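Long-range contacts in prolyl-tRNA synthetase (PDB 6UYH), which probably attaches proline to its cognate tRNA in an ATP-dependent reaction, as class II synthetases do, and is captured here with halofuginone and an ATP analogue: residues V201-G206 against T221-F226; K205-E210 against V478-S483; G433-I438 against W506-R511; N230-Q235 against T467-A472. One frame throughout, in Å; residues are numbered along the deposited sequence.

The four contacts lie on connected beta strands where the class II catalytic core meets the C-terminal domain. Contacts 1 and 2 share K205 and G206, their centres about 10 Å apart: strand 204-207 pairs with 219-227 in contact 1 and with 474-479 in contact 2. Strand 505-512 carries contact 3 and also neighbours both 474-479 and strand 232-243 of contact 4; contacts 3 and 4 have centres about 12 Å apart. Along the chain contact 1 closes first, contact 4 is nested within the loop closed by contact 2, and contact 3 interleaves with both. Contacts 2 and 4 thus join the two domains directly, while contact 3 pairs two strands within the C-terminal domain.

Contact 1: residues V201-G206 against T221-F226; sequences VPVIKG and TTVETF
I204 faces E224, and G206 faces T222, as the hydrogen-bonded pairs of an antiparallel beta hairpin in the class II catalytic core, the strand segments running at 150° to each other. The backbone supplies two reciprocal pairs of bonds. I204 N gives to E224 O at 3.0 Å, and E224 N returns to I204 O almost straight, at 174°; G206 and T222 make the same exchange. Between them K205 and V223 form a non-hydrogen-bonded pair, where K205 CA approaches T222 O in a CA-H...O contact.

Apolar contacts favour beta-branched residues, which fill space close to an extended backbone. V203 CB meets V223 CB at 4.0 Å, the two side chains crossing aslant. K205 CG runs beside V223 CG1, and the straight lysine chain carries NZ on to a salt bridge with E189 of helix 177-198. T225 is turned so that its methyl serves the valines: with chi1 at 63°, CG2 touches V201 CG1 at 3.9 Å and V203 CG1 at 4.0 Å, while OG1 bonds to V234 O.

T222 and E224, two apart on one face of the strand, bond to each other. T222 OG1 donates to E224 OE2 at 2.8 Å, meeting the anti lone pair of that oxygen, and the bend in the glutamate chain brings the carboxylate back to meet it. E224 OE1 accepts from Q235 NE2, so both oxygens are held and the group's rotation is fixed. The side chain of T222 lies about 6 Å from the bound ATP analogue. Where direct pairing has ended, a water donates to P202 O at 2.8 Å and accepts from F226 N at 2.9 Å.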
loop_
_atom_site.group_PDB
_atom_site.type_symbol
_atom_site.label_atom_id
_atom_site.label_comp_id
_atom_site.label_asym_id
_atom_site.label_seq_id
_atom_site.Cartn_x
_atom_site.Cartn_y
_atom_site.Cartn_z
ATOM N N VAL A 201 -0.549 -5.229 -23.143
ATOM C CA VAL A 201 0.204 -6.471 -23.323
ATOM C C VAL A 201 -0.788 -7.600 -23.587
ATOM O O VAL A 201 -1.686 -7.826 -22.770
ATOM C CB VAL A 201 1.072 -6.803 -22.098
ATOM C CG1 VAL A 201 1.624 -8.227 -22.226
ATOM C CG2 VAL A 201 2.214 -5.794 -21.946
ATOM N N PRO A 202 -0.651 -8.349 -24.677
ATOM C CA PRO A 202 -1.584 -9.450 -24.938
ATOM C C PRO A 202 -1.241 -10.672 -24.102
ATOM O O PRO A 202 -0.085 -10.899 -23.736
ATOM C CB PRO A 202 -1.382 -9.726 -26.434
ATOM C CG PRO A 202 0.067 -9.402 -26.660
ATOM C CD PRO A 202 0.340 -8.196 -25.757
ATOM N N VAL A 203 -2.271 -11.474 -23.802
ATOM C CA VAL A 203 -2.103 -12.638 -22.939
ATOM C C VAL A 203 -2.737 -13.853 -23.593
ATOM O O VAL A 203 -3.568 -13.748 -24.498
ATOM C CB VAL A 203 -2.713 -12.458 -21.523
ATOM C CG1 VAL A 203 -2.181 -11.214 -20.827
ATOM C CG2 VAL A 203 -4.222 -12.443 -21.585
ATOM N N ILE A 204 -2.331 -15.022 -23.102
ATOM C CA ILE A 204 -2.959 -16.295 -23.437
ATOM C C ILE A 204 -3.375 -16.951 -22.131
ATOM O O ILE A 204 -2.533 -17.169 -21.251
ATOM C CB ILE A 204 -2.017 -17.222 -24.214
ATOM C CG1 ILE A 204 -1.601 -16.583 -25.537
ATOM C CG2 ILE A 204 -2.717 -18.552 -24.476
ATOM C CD1 ILE A 204 -0.477 -17.328 -26.224
ATOM N N LYS A 205 -4.663 -17.263 -22.002
ATOM C CA LYS A 205 -5.170 -17.942 -20.816
ATOM C C LYS A 205 -4.990 -19.447 -20.958
ATOM O O LYS A 205 -5.273 -20.016 -22.005
ATOM C CB LYS A 205 -6.656 -17.647 -20.627
ATOM C CG LYS A 205 -7.004 -16.233 -20.240
ATOM C CD LYS A 205 -8.526 -16.097 -20.261
ATOM C CE LYS A 205 -8.985 -14.727 -19.750
ATOM N NZ LYS A 205 -10.473 -14.632 -19.863
ATOM N N GLY A 206 -4.583 -20.100 -19.876
ATOM C CA GLY A 206 -4.478 -21.544 -19.926
ATOM C C GLY A 206 -4.409 -22.111 -18.527
ATOM O O GLY A 206 -4.359 -21.380 -17.537
ATOM N N THR A 221 -4.641 -21.813 -13.029
ATOM C CA THR A 221 -4.761 -21.097 -14.291
ATOM C C THR A 221 -3.751 -19.957 -14.311
ATOM O O THR A 221 -3.307 -19.480 -13.262
ATOM C CB THR A 221 -6.190 -20.552 -14.527
ATOM O OG1 THR A 221 -6.500 -19.526 -13.566
ATOM C CG2 THR A 221 -7.223 -21.687 -14.432
ATOM N N THR A 222 -3.363 -19.546 -15.520
ATOM C CA THR A 222 -2.332 -18.531 -15.695
ATOM C C THR A 222 -2.689 -17.654 -16.886
ATOM O O THR A 222 -3.422 -18.076 -17.780
ATOM C CB THR A 222 -0.947 -19.197 -15.908
ATOM O OG1 THR A 222 0.054 -18.201 -16.130
ATOM C CG2 THR A 222 -0.973 -20.148 -17.102
ATOM N N VAL A 223 -2.187 -16.418 -16.884
ATOM C CA VAL A 223 -2.104 -15.615 -18.103
ATOM C C VAL A 223 -0.641 -15.595 -18.530
ATOM O O VAL A 223 0.229 -15.119 -17.788
ATOM C CB VAL A 223 -2.663 -14.193 -17.921
ATOM C CG1 VAL A 223 -4.195 -14.231 -17.919
ATOM C CG2 VAL A 223 -2.152 -13.540 -16.622
ATOM N N GLU A 224 -0.364 -16.151 -19.700
ATOM C CA GLU A 224 0.987 -16.167 -20.246
ATOM C C GLU A 224 1.214 -14.941 -21.114
ATOM O O GLU A 224 0.325 -14.530 -21.864
ATOM C CB GLU A 224 1.221 -17.429 -21.068
ATOM C CG GLU A 224 1.205 -18.694 -20.220
ATOM C CD GLU A 224 2.322 -18.703 -19.198
ATOM O OE1 GLU A 224 3.501 -18.652 -19.619
ATOM O OE2 GLU A 224 2.023 -18.730 -17.983
ATOM N N THR A 225 2.407 -14.356 -20.999
ATOM C CA THR A 225 2.830 -13.232 -21.824
ATOM C C THR A 225 4.114 -13.620 -22.538
ATOM O O THR A 225 4.738 -14.640 -22.225
ATOM C CB THR A 225 3.047 -11.955 -21.000
ATOM O OG1 THR A 225 4.100 -12.166 -20.058
ATOM C CG2 THR A 225 1.765 -11.553 -20.237
ATOM N N PHE A 226 4.506 -12.808 -23.518
ATOM C CA PHE A 226 5.568 -13.206 -24.436
ATOM C C PHE A 226 6.522 -12.055 -24.707
ATOM O O PHE A 226 6.089 -10.952 -25.054
ATOM C CB PHE A 226 4.979 -13.702 -25.757
ATOM C CG PHE A 226 6.009 -14.128 -26.764
ATOM C CD1 PHE A 226 6.826 -15.233 -26.527
ATOM C CD2 PHE A 226 6.142 -13.448 -27.967
ATOM C CE1 PHE A 226 7.769 -15.645 -27.480
ATOM C CE2 PHE A 226 7.080 -13.868 -28.929
ATOM C CZ PHE A 226 7.888 -14.968 -28.669
HETATM O O HOH W 1 2.635 -10.793 -24.345
#

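Contact 2: residues K205-E210 against V478-S483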
loop_
_atom_site.group_PDB
_atom_site.type_symbol
_atom_site.label_atom_id
_atom_site.label_comp_id
_atom_site.label_asym_id
_atom_site.label_seq_id
_atom_site.Cartn_x
_atom_site.Cartn_y
_atom_site.Cartn_z
ATOM N N LYS A 205 -4.663 -17.263 -22.002
ATOM C CA LYS A 205 -5.170 -17.942 -20.816
ATOM C C LYS A 205 -4.990 -19.447 -20.958
ATOM O O LYS A 205 -5.273 -20.016 -22.005
ATOM C CB LYS A 205 -6.656 -17.647 -20.627
ATOM C CG LYS A 205 -7.004 -16.233 -20.240
ATOM C CD LYS A 205 -8.526 -16.097 -20.261
ATOM C CE LYS A 205 -8.985 -14.727 -19.750
ATOM N NZ LYS A 205 -10.473 -14.632 -19.863
ATOM N N GLY A 206 -4.583 -20.100 -19.876
ATOM C CA GLY A 206 -4.478 -21.544 -19.926
ATOM C C GLY A 206 -4.409 -22.111 -18.527
ATOM O O GLY A 206 -4.359 -21.380 -17.537
ATOM N N THR A 207 -4.431 -23.436 -18.455
ATOM C CA THR A 207 -4.171 -24.134 -17.206
ATOM C C THR A 207 -2.727 -24.623 -17.201
ATOM O O THR A 207 -2.180 -24.982 -18.242
ATOM C CB THR A 207 -5.116 -25.327 -17.031
ATOM O OG1 THR A 207 -4.947 -26.214 -18.136
ATOM C CG2 THR A 207 -6.558 -24.866 -17.004
ATOM N N LYS A 208 -2.115 -24.636 -16.024
ATOM C CA LYS A 208 -0.782 -25.205 -15.902
ATOM C C LYS A 208 -0.838 -26.731 -15.850
ATOM O O LYS A 208 -1.843 -27.332 -15.454
ATOM C CB LYS A 208 -0.077 -24.660 -14.659
ATOM C CG LYS A 208 0.315 -23.210 -14.786
ATOM C CD LYS A 208 1.198 -22.803 -13.625
ATOM C CE LYS A 208 1.486 -21.317 -13.651
ATOM N NZ LYS A 208 2.385 -20.944 -12.528
ATOM N N THR A 209 0.249 -27.363 -16.300
ATOM C CA THR A 209 0.365 -28.810 -16.194
ATOM C C THR A 209 0.581 -29.231 -14.737
ATOM O O THR A 209 0.832 -28.408 -13.855
ATOM C CB THR A 209 1.528 -29.310 -17.044
ATOM O OG1 THR A 209 2.731 -28.695 -16.571
ATOM C CG2 THR A 209 1.320 -28.920 -18.489
ATOM N N GLU A 210 0.524 -30.545 -14.499
ATOM C CA GLU A 210 0.671 -31.042 -13.132
ATOM C C GLU A 210 2.013 -30.629 -12.529
ATOM O O GLU A 210 2.098 -30.324 -11.334
ATOM C CB GLU A 210 0.505 -32.561 -13.102
ATOM C CG GLU A 210 -0.916 -33.021 -13.406
ATOM C CD GLU A 210 -1.941 -32.419 -12.459
ATOM O OE1 GLU A 210 -1.737 -32.511 -11.230
ATOM O OE2 GLU A 210 -2.944 -31.844 -12.942
ATOM N N VAL A 478 -1.685 -25.129 -20.867
ATOM C CA VAL A 478 -2.612 -25.755 -21.804
ATOM C C VAL A 478 -3.698 -24.724 -22.111
ATOM O O VAL A 478 -4.526 -24.427 -21.222
ATOM C CB VAL A 478 -3.202 -27.048 -21.231
ATOM C CG1 VAL A 478 -4.139 -27.696 -22.242
ATOM C CG2 VAL A 478 -2.081 -28.008 -20.827
ATOM N N PRO A 479 -3.707 -24.123 -23.298
ATOM C CA PRO A 479 -4.649 -23.023 -23.564
ATOM C C PRO A 479 -6.093 -23.425 -23.289
ATOM O O PRO A 479 -6.525 -24.521 -23.659
ATOM C CB PRO A 479 -4.420 -22.726 -25.050
ATOM C CG PRO A 479 -2.991 -23.110 -25.288
ATOM C CD PRO A 479 -2.772 -24.338 -24.420
ATOM N N LEU A 480 -6.836 -22.528 -22.611
ATOM C CA LEU A 480 -8.254 -22.778 -22.352
ATOM C C LEU A 480 -9.040 -22.951 -23.643
ATOM O O LEU A 480 -9.911 -23.830 -23.740
ATOM C CB LEU A 480 -8.867 -21.629 -21.539
ATOM C CG LEU A 480 -8.259 -21.294 -20.187
ATOM C CD1 LEU A 480 -9.107 -20.229 -19.519
ATOM C CD2 LEU A 480 -8.177 -22.542 -19.329
ATOM N N ASP A 481 -8.778 -22.101 -24.631
ATOM C CA ASP A 481 -9.507 -22.123 -25.897
ATOM C C ASP A 481 -8.694 -22.939 -26.897
ATOM O O ASP A 481 -7.676 -22.471 -27.409
ATOM C CB ASP A 481 -9.739 -20.698 -26.392
ATOM C CG ASP A 481 -10.610 -20.635 -27.634
ATOM O OD1 ASP A 481 -10.955 -21.693 -28.209
ATOM O OD2 ASP A 481 -10.946 -19.505 -28.038
ATOM N N GLN A 482 -9.133 -24.172 -27.162
ATOM C CA GLN A 482 -8.470 -25.044 -28.127
ATOM C C GLN A 482 -9.176 -25.066 -29.480
ATOM O O GLN A 482 -8.809 -25.873 -30.347
ATOM C CB GLN A 482 -8.373 -26.476 -27.566
ATOM C CG GLN A 482 -7.679 -26.545 -26.203
ATOM C CD GLN A 482 -6.317 -27.224 -26.250
ATOM O OE1 GLN A 482 -6.104 -28.162 -27.018
ATOM N NE2 GLN A 482 -5.386 -26.747 -25.422
ATOM N N SER A 483 -10.150 -24.175 -29.697
ATOM C CA SER A 483 -11.061 -24.326 -30.831
ATOM C C SER A 483 -10.380 -24.069 -32.170
ATOM O O SER A 483 -10.836 -24.587 -33.193
ATOM C CB SER A 483 -12.262 -23.391 -30.673
ATOM O OG SER A 483 -11.850 -22.038 -30.716
HETATM O O HOH W 2 -6.795 -19.909 -24.316
HETATM O O HOH W 3 -6.860 -26.374 -20.092
#
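G206 and P479 bring two antiparallel strands unusually close, their CA atoms 3.9 Å apart in a non-hydrogen-bonded pair. Glycine suits the place: without a side chain, G206 CA can lie 3.2 Å from V478 O. Proline suits its own, since at this position no N-H is needed towards strand 204-207. Three backbone bonds surround the pair. V478 N reaches T207 O at 2.7 Å in the carbonyl plane, nearly straight at 172°; T207 N returns to V478 O, tilted 34° from its plane; and L480 N gives to K205 O at 3.0 Å.

L480 packs over the glycine with both branches in use, CD1 against K205 CB at 3.7 Å and CD2 against T207 CG2 at 3.7 Å. In T207 a chi1 of 58° sets the methyl beside the backbone N, where it meets the leucine, and turns OG1 towards V478 CB.

Further out, one water links T207 OG1 to V478 O, and another donates to K205 O and accepts from D481 N. Q482 folds back on the bend beyond the strand: its NE2 bonds to P479 O at 3.1 Å within the amide plane and also to W506 O. D481 then forms an Asx turn, OD1 receiving both N and OG of S483. Helix 177-198 covers L480 through F185 and L188, and T209 OG1 bonds to E447.

The catalytic core and the C-terminal domain are joined by three peptide hydrogen bonds together with apolar side-chain packing; two of the oxygens, K205 O and V478 O, each accept from a backbone N-H and a water.

Contact 3: residues G433-I438 against W506-R511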
loop_
_atom_site.group_PDB
_atom_site.type_symbol
_atom_site.label_atom_id
_atom_site.label_comp_id
_atom_site.label_asym_id
_atom_site.label_seq_id
_atom_site.Cartn_x
_atom_site.Cartn_y
_atom_site.Cartn_z
ATOM N N GLY A 433 13.257 -18.841 -31.506
ATOM C CA GLY A 433 12.593 -17.900 -30.620
ATOM C C GLY A 433 11.084 -17.922 -30.650
ATOM O O GLY A 433 10.451 -16.890 -30.419
ATOM N N ASN A 434 10.484 -19.070 -30.923
ATOM C CA ASN A 434 9.040 -19.201 -30.976
ATOM C C ASN A 434 8.523 -19.963 -29.769
ATOM O O ASN A 434 9.258 -20.702 -29.105
ATOM C CB ASN A 434 8.603 -19.929 -32.253
ATOM C CG ASN A 434 8.979 -19.180 -33.505
ATOM O OD1 ASN A 434 8.339 -18.194 -33.855
ATOM N ND2 ASN A 434 10.020 -19.652 -34.202
ATOM N N MET A 435 7.242 -19.751 -29.476
ATOM C CA MET A 435 6.492 -20.662 -28.636
ATOM C C MET A 435 5.883 -21.738 -29.522
ATOM O O MET A 435 5.574 -21.493 -30.691
ATOM C CB MET A 435 5.397 -19.927 -27.868
ATOM C CG MET A 435 5.934 -18.784 -27.041
ATOM S SD MET A 435 4.658 -18.130 -25.951
ATOM C CE MET A 435 3.771 -17.067 -27.081
ATOM N N CYS A 436 5.716 -22.932 -28.954
ATOM C CA CYS A 436 5.357 -24.116 -29.717
ATOM C C CYS A 436 4.097 -24.749 -29.147
ATOM O O CYS A 436 4.009 -24.977 -27.938
ATOM C CB CYS A 436 6.487 -25.144 -29.695
ATOM S SG CYS A 436 8.058 -24.490 -30.281
ATOM N N LEU A 437 3.149 -25.065 -30.026
ATOM C CA LEU A 437 1.975 -25.839 -29.654
ATOM C C LEU A 437 2.263 -27.293 -29.988
ATOM O O LEU A 437 2.533 -27.622 -31.151
ATOM C CB LEU A 437 0.726 -25.358 -30.393
ATOM C CG LEU A 437 -0.029 -24.132 -29.892
ATOM C CD1 LEU A 437 -1.008 -23.676 -30.975
ATOM C CD2 LEU A 437 -0.759 -24.437 -28.591
ATOM N N ILE A 438 2.245 -28.154 -28.974
ATOM C CA ILE A 438 2.611 -29.552 -29.195
ATOM C C ILE A 438 1.443 -30.461 -28.826
ATOM O O ILE A 438 0.638 -30.121 -27.944
ATOM C CB ILE A 438 3.874 -29.944 -28.405
ATOM C CG1 ILE A 438 3.625 -29.906 -26.894
ATOM C CG2 ILE A 438 5.034 -29.046 -28.782
ATOM C CD1 ILE A 438 4.679 -30.658 -26.091
ATOM N N TRP A 506 -3.694 -29.841 -26.916
ATOM C CA TRP A 506 -2.494 -29.124 -27.311
ATOM C C TRP A 506 -1.962 -28.342 -26.126
ATOM O O TRP A 506 -2.737 -27.708 -25.403
ATOM C CB TRP A 506 -2.785 -28.155 -28.460
ATOM C CG TRP A 506 -3.134 -28.825 -29.755
ATOM C CD1 TRP A 506 -4.382 -29.150 -30.193
ATOM C CD2 TRP A 506 -2.223 -29.212 -30.794
ATOM N NE1 TRP A 506 -4.307 -29.726 -31.445
ATOM C CE2 TRP A 506 -2.993 -29.776 -31.834
ATOM C CE3 TRP A 506 -0.831 -29.142 -30.943
ATOM C CZ2 TRP A 506 -2.418 -30.273 -33.009
ATOM C CZ3 TRP A 506 -0.258 -29.632 -32.113
ATOM C CH2 TRP A 506 -1.055 -30.194 -33.129
ATOM N N ALA A 507 -0.652 -28.404 -25.919
ATOM C CA ALA A 507 0.009 -27.628 -24.879
ATOM C C ALA A 507 0.985 -26.627 -25.486
ATOM O O ALA A 507 1.652 -26.903 -26.492
ATOM C CB ALA A 507 0.751 -28.542 -23.893
ATOM N N LEU A 508 1.085 -25.463 -24.843
ATOM C CA LEU A 508 2.036 -24.434 -25.242
ATOM C C LEU A 508 3.318 -24.611 -24.431
ATOM O O LEU A 508 3.287 -24.613 -23.193
ATOM C CB LEU A 508 1.425 -23.047 -25.026
ATOM C CG LEU A 508 2.104 -21.858 -25.705
ATOM C CD1 LEU A 508 1.939 -21.924 -27.208
ATOM C CD2 LEU A 508 1.546 -20.529 -25.127
ATOM N N PHE A 509 4.431 -24.814 -25.137
ATOM C CA PHE A 509 5.753 -24.974 -24.560
ATOM C C PHE A 509 6.665 -23.896 -25.120
ATOM O O PHE A 509 6.496 -23.454 -26.263
ATOM C CB PHE A 509 6.356 -26.358 -24.896
ATOM C CG PHE A 509 5.970 -27.445 -23.934
ATOM C CD1 PHE A 509 4.657 -27.892 -23.865
ATOM C CD2 PHE A 509 6.923 -28.023 -23.102
ATOM C CE1 PHE A 509 4.300 -28.897 -22.985
ATOM C CE2 PHE A 509 6.566 -29.034 -22.207
ATOM C CZ PHE A 509 5.253 -29.469 -22.152
ATOM N N GLY A 510 7.655 -23.501 -24.333
ATOM C CA GLY A 510 8.586 -22.491 -24.804
ATOM C C GLY A 510 9.661 -22.217 -23.776
ATOM O O GLY A 510 9.626 -22.722 -22.650
ATOM N N ARG A 511 10.647 -21.427 -24.199
ATOM C CA ARG A 511 11.586 -20.851 -23.249
ATOM C C ARG A 511 10.859 -19.835 -22.375
ATOM O O ARG A 511 9.824 -19.287 -22.754
ATOM C CB ARG A 511 12.756 -20.192 -23.978
ATOM C CG ARG A 511 13.523 -21.170 -24.871
ATOM C CD ARG A 511 13.612 -20.657 -26.304
ATOM N NE ARG A 511 14.252 -19.346 -26.385
ATOM C CZ ARG A 511 15.535 -19.153 -26.675
ATOM N NH1 ARG A 511 16.022 -17.916 -26.724
ATOM N NH2 ARG A 511 16.331 -20.191 -26.926
HETATM O O HOH W 4 9.937 -19.816 -26.700
#
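I438 lays its terminal methyl over one face of the F509 ring, CD1 standing 3.9 Å from the ring centroid and 27° off the normal, a CH-pi contact displaced towards the rim. A chi1 of 66° places CG1 between the backbone N and the carbonyl carbon, and from there I438 CD1 extends to 3.6 Å from F509 CD1. A507, small enough to fit beside them, has its CB at the edge of the same ring.

L437 and L508 occupy the other face of this antiparallel strand pair. With CG opposite the backbone N (chi1 -165°), L508 reaches over the neighbouring strand, and its two methyls take different partners: CD1 touches L437 CD2 at 3.9 Å and CD2 touches M435 SD at 4.0 Å. The flexible, unbranched methionine follows the leucine's surface. W506 brings its six-membered ring towards the L437-I438 backbone, with L437 O at the ring edge, 3.6 Å from CZ3, and L437 CB near CE3; NE1 of the indole bonds to P486 O.

Reciprocal backbone bonds tie C436 to F509 and I438 to A507, C436 N meeting F509 O at 2.8 Å. Beyond them a water spans the widening strands, donating to N434 O at 2.7 Å and accepting from R511 N.

Helix 423-431, ended by a Schellman motif at G433, lies over the face of C436, I438 and F509 and packs F426 against all three, while W440 meets the F509 ring. Strand 417-419 pairs with 435-440 and brings I417 to M435 and L437; strand 474-479 borders 505-512 on its other side.

Contact 4: residues N230-Q235 against T467-A472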
loop_
_atom_site.group_PDB
_atom_site.type_symbol
_atom_site.label_atom_id
_atom_site.label_comp_id
_atom_site.label_asym_id
_atom_site.label_seq_id
_atom_site.Cartn_x
_atom_site.Cartn_y
_atom_site.Cartn_z
ATOM N N ASN A 230 13.755 -11.933 -27.133
ATOM C CA ASN A 230 14.499 -13.171 -26.924
ATOM C C ASN A 230 13.606 -14.405 -26.928
ATOM O O ASN A 230 14.069 -15.492 -26.564
ATOM C CB ASN A 230 15.328 -13.103 -25.635
ATOM C CG ASN A 230 14.501 -12.813 -24.403
ATOM O OD1 ASN A 230 13.283 -12.661 -24.471
ATOM N ND2 ASN A 230 15.170 -12.739 -23.252
ATOM N N GLY A 231 12.356 -14.274 -27.366
ATOM C CA GLY A 231 11.495 -15.439 -27.561
ATOM C C GLY A 231 11.165 -16.198 -26.293
ATOM O O GLY A 231 11.171 -17.439 -26.295
ATOM N N ARG A 232 10.855 -15.482 -25.211
ATOM C CA ARG A 232 10.630 -16.083 -23.905
ATOM C C ARG A 232 9.263 -15.706 -23.370
ATOM O O ARG A 232 8.852 -14.547 -23.448
ATOM C CB ARG A 232 11.686 -15.648 -22.896
ATOM C CG ARG A 232 13.044 -16.126 -23.276
ATOM C CD ARG A 232 14.080 -15.921 -22.201
ATOM N NE ARG A 232 15.315 -16.499 -22.711
ATOM C CZ ARG A 232 15.782 -17.697 -22.379
ATOM N NH1 ARG A 232 15.132 -18.446 -21.489
ATOM N NH2 ARG A 232 16.905 -18.130 -22.936
ATOM N N ALA A 233 8.577 -16.692 -22.809
ATOM C CA ALA A 233 7.319 -16.438 -22.137
ATOM C C ALA A 233 7.578 -15.951 -20.716
ATOM O O ALA A 233 8.626 -16.224 -20.120
ATOM C CB ALA A 233 6.466 -17.706 -22.120
ATOM N N VAL A 234 6.610 -15.212 -20.179
ATOM C CA VAL A 234 6.616 -14.789 -18.784
ATOM C C VAL A 234 5.266 -15.158 -18.182
ATOM O O VAL A 234 4.219 -14.746 -18.695
ATOM C CB VAL A 234 6.883 -13.280 -18.631
ATOM C CG1 VAL A 234 6.705 -12.846 -17.171
ATOM C CG2 VAL A 234 8.271 -12.922 -19.135
ATOM N N GLN A 235 5.292 -15.922 -17.090
ATOM C CA GLN A 235 4.075 -16.250 -16.359
ATOM C C GLN A 235 3.554 -14.985 -15.689
ATOM O O GLN A 235 4.178 -14.462 -14.756
ATOM C CB GLN A 235 4.366 -17.364 -15.355
ATOM C CG GLN A 235 4.540 -18.756 -15.991
ATOM C CD GLN A 235 5.773 -18.879 -16.904
ATOM O OE1 GLN A 235 6.910 -18.695 -16.465
ATOM N NE2 GLN A 235 5.542 -19.195 -18.178
ATOM N N THR A 467 21.976 -13.642 -17.901
ATOM C CA THR A 467 20.793 -13.400 -17.084
ATOM C C THR A 467 20.362 -14.655 -16.313
ATOM O O THR A 467 19.322 -14.647 -15.642
ATOM C CB THR A 467 19.661 -12.864 -17.982
ATOM O OG1 THR A 467 20.151 -11.743 -18.728
ATOM C CG2 THR A 467 18.448 -12.383 -17.186
ATOM N N GLY A 468 21.159 -15.719 -16.371
ATOM C CA GLY A 468 20.846 -16.947 -15.670
ATOM C C GLY A 468 19.766 -17.784 -16.310
ATOM O O GLY A 468 19.231 -18.687 -15.658
ATOM N N LEU A 469 19.423 -17.515 -17.564
ATOM C CA LEU A 469 18.333 -18.219 -18.221
ATOM C C LEU A 469 18.837 -19.506 -18.872
ATOM O O LEU A 469 20.035 -19.754 -18.981
ATOM C CB LEU A 469 17.673 -17.302 -19.249
ATOM C CG LEU A 469 17.231 -15.947 -18.685
ATOM C CD1 LEU A 469 16.844 -14.982 -19.798
ATOM C CD2 LEU A 469 16.069 -16.116 -17.705
ATOM N N THR A 470 17.895 -20.336 -19.307
ATOM C CA THR A 470 18.218 -21.577 -19.990
ATOM C C THR A 470 17.533 -21.614 -21.350
ATOM O O THR A 470 16.509 -20.960 -21.578
ATOM C CB THR A 470 17.800 -22.803 -19.164
ATOM O OG1 THR A 470 18.196 -23.993 -19.851
ATOM C CG2 THR A 470 16.298 -22.833 -18.973
ATOM N N GLY A 471 18.121 -22.384 -22.262
ATOM C CA GLY A 471 17.476 -22.643 -23.525
ATOM C C GLY A 471 16.447 -23.743 -23.485
ATOM O O GLY A 471 15.804 -24.014 -24.501
ATOM N N ALA A 472 16.265 -24.386 -22.332
ATOM C CA ALA A 472 15.306 -25.474 -22.220
ATOM C C ALA A 472 13.883 -24.963 -22.400
ATOM O O ALA A 472 13.540 -23.847 -22.004
ATOM C CB ALA A 472 15.429 -26.161 -20.863
#
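R232 grips the carbonyl oxygen of T470 with both end nitrogens, a bond between a core strand and the loop that follows helix 462-466 in the C-terminal domain. NH1 meets T470 O at 2.9 Å with an N-H...O angle of 153°. NH2 is less well placed at 3.2 Å: it stands 63° out of the carbonyl plane, on the same face as NH1, although the oxygen lies close to the guanidinium plane for both. Arginine has the length for this, its chain extended from CG to NE.

Apolar contact comes from L469, crossing the arginine at a slant. Its CB lies over one face of the guanidinium, 3.6 Å from NH1 and towards the rim, while CD1 touches NE at 3.6 Å and CD at 3.8 Å. Hydrocarbon over the face leaves the edge to acceptors.

Further polar bonds hold the two sides in place. R232 NE forms a salt bridge with D464, whose charge may offset the arginine's, and NH1 also gives to S512 O, so all three nitrogens are engaged. T470 points its CB away from R232, and its OG1 accepts from A472 N at 3.2 Å in an ST turn that shapes the loop. Glycines serve the bends: G231, with positive phi, sits in a G1 beta bulge with R232, and G468 closes helix 462-466 in a Schellman motif.

Strand 232-243 runs between strands 219-227 and 505-512, with Y513 beside R232 and L469. Farther along it Q235 O bonds to the ATP analogue, and V234 packs on helix 274-283.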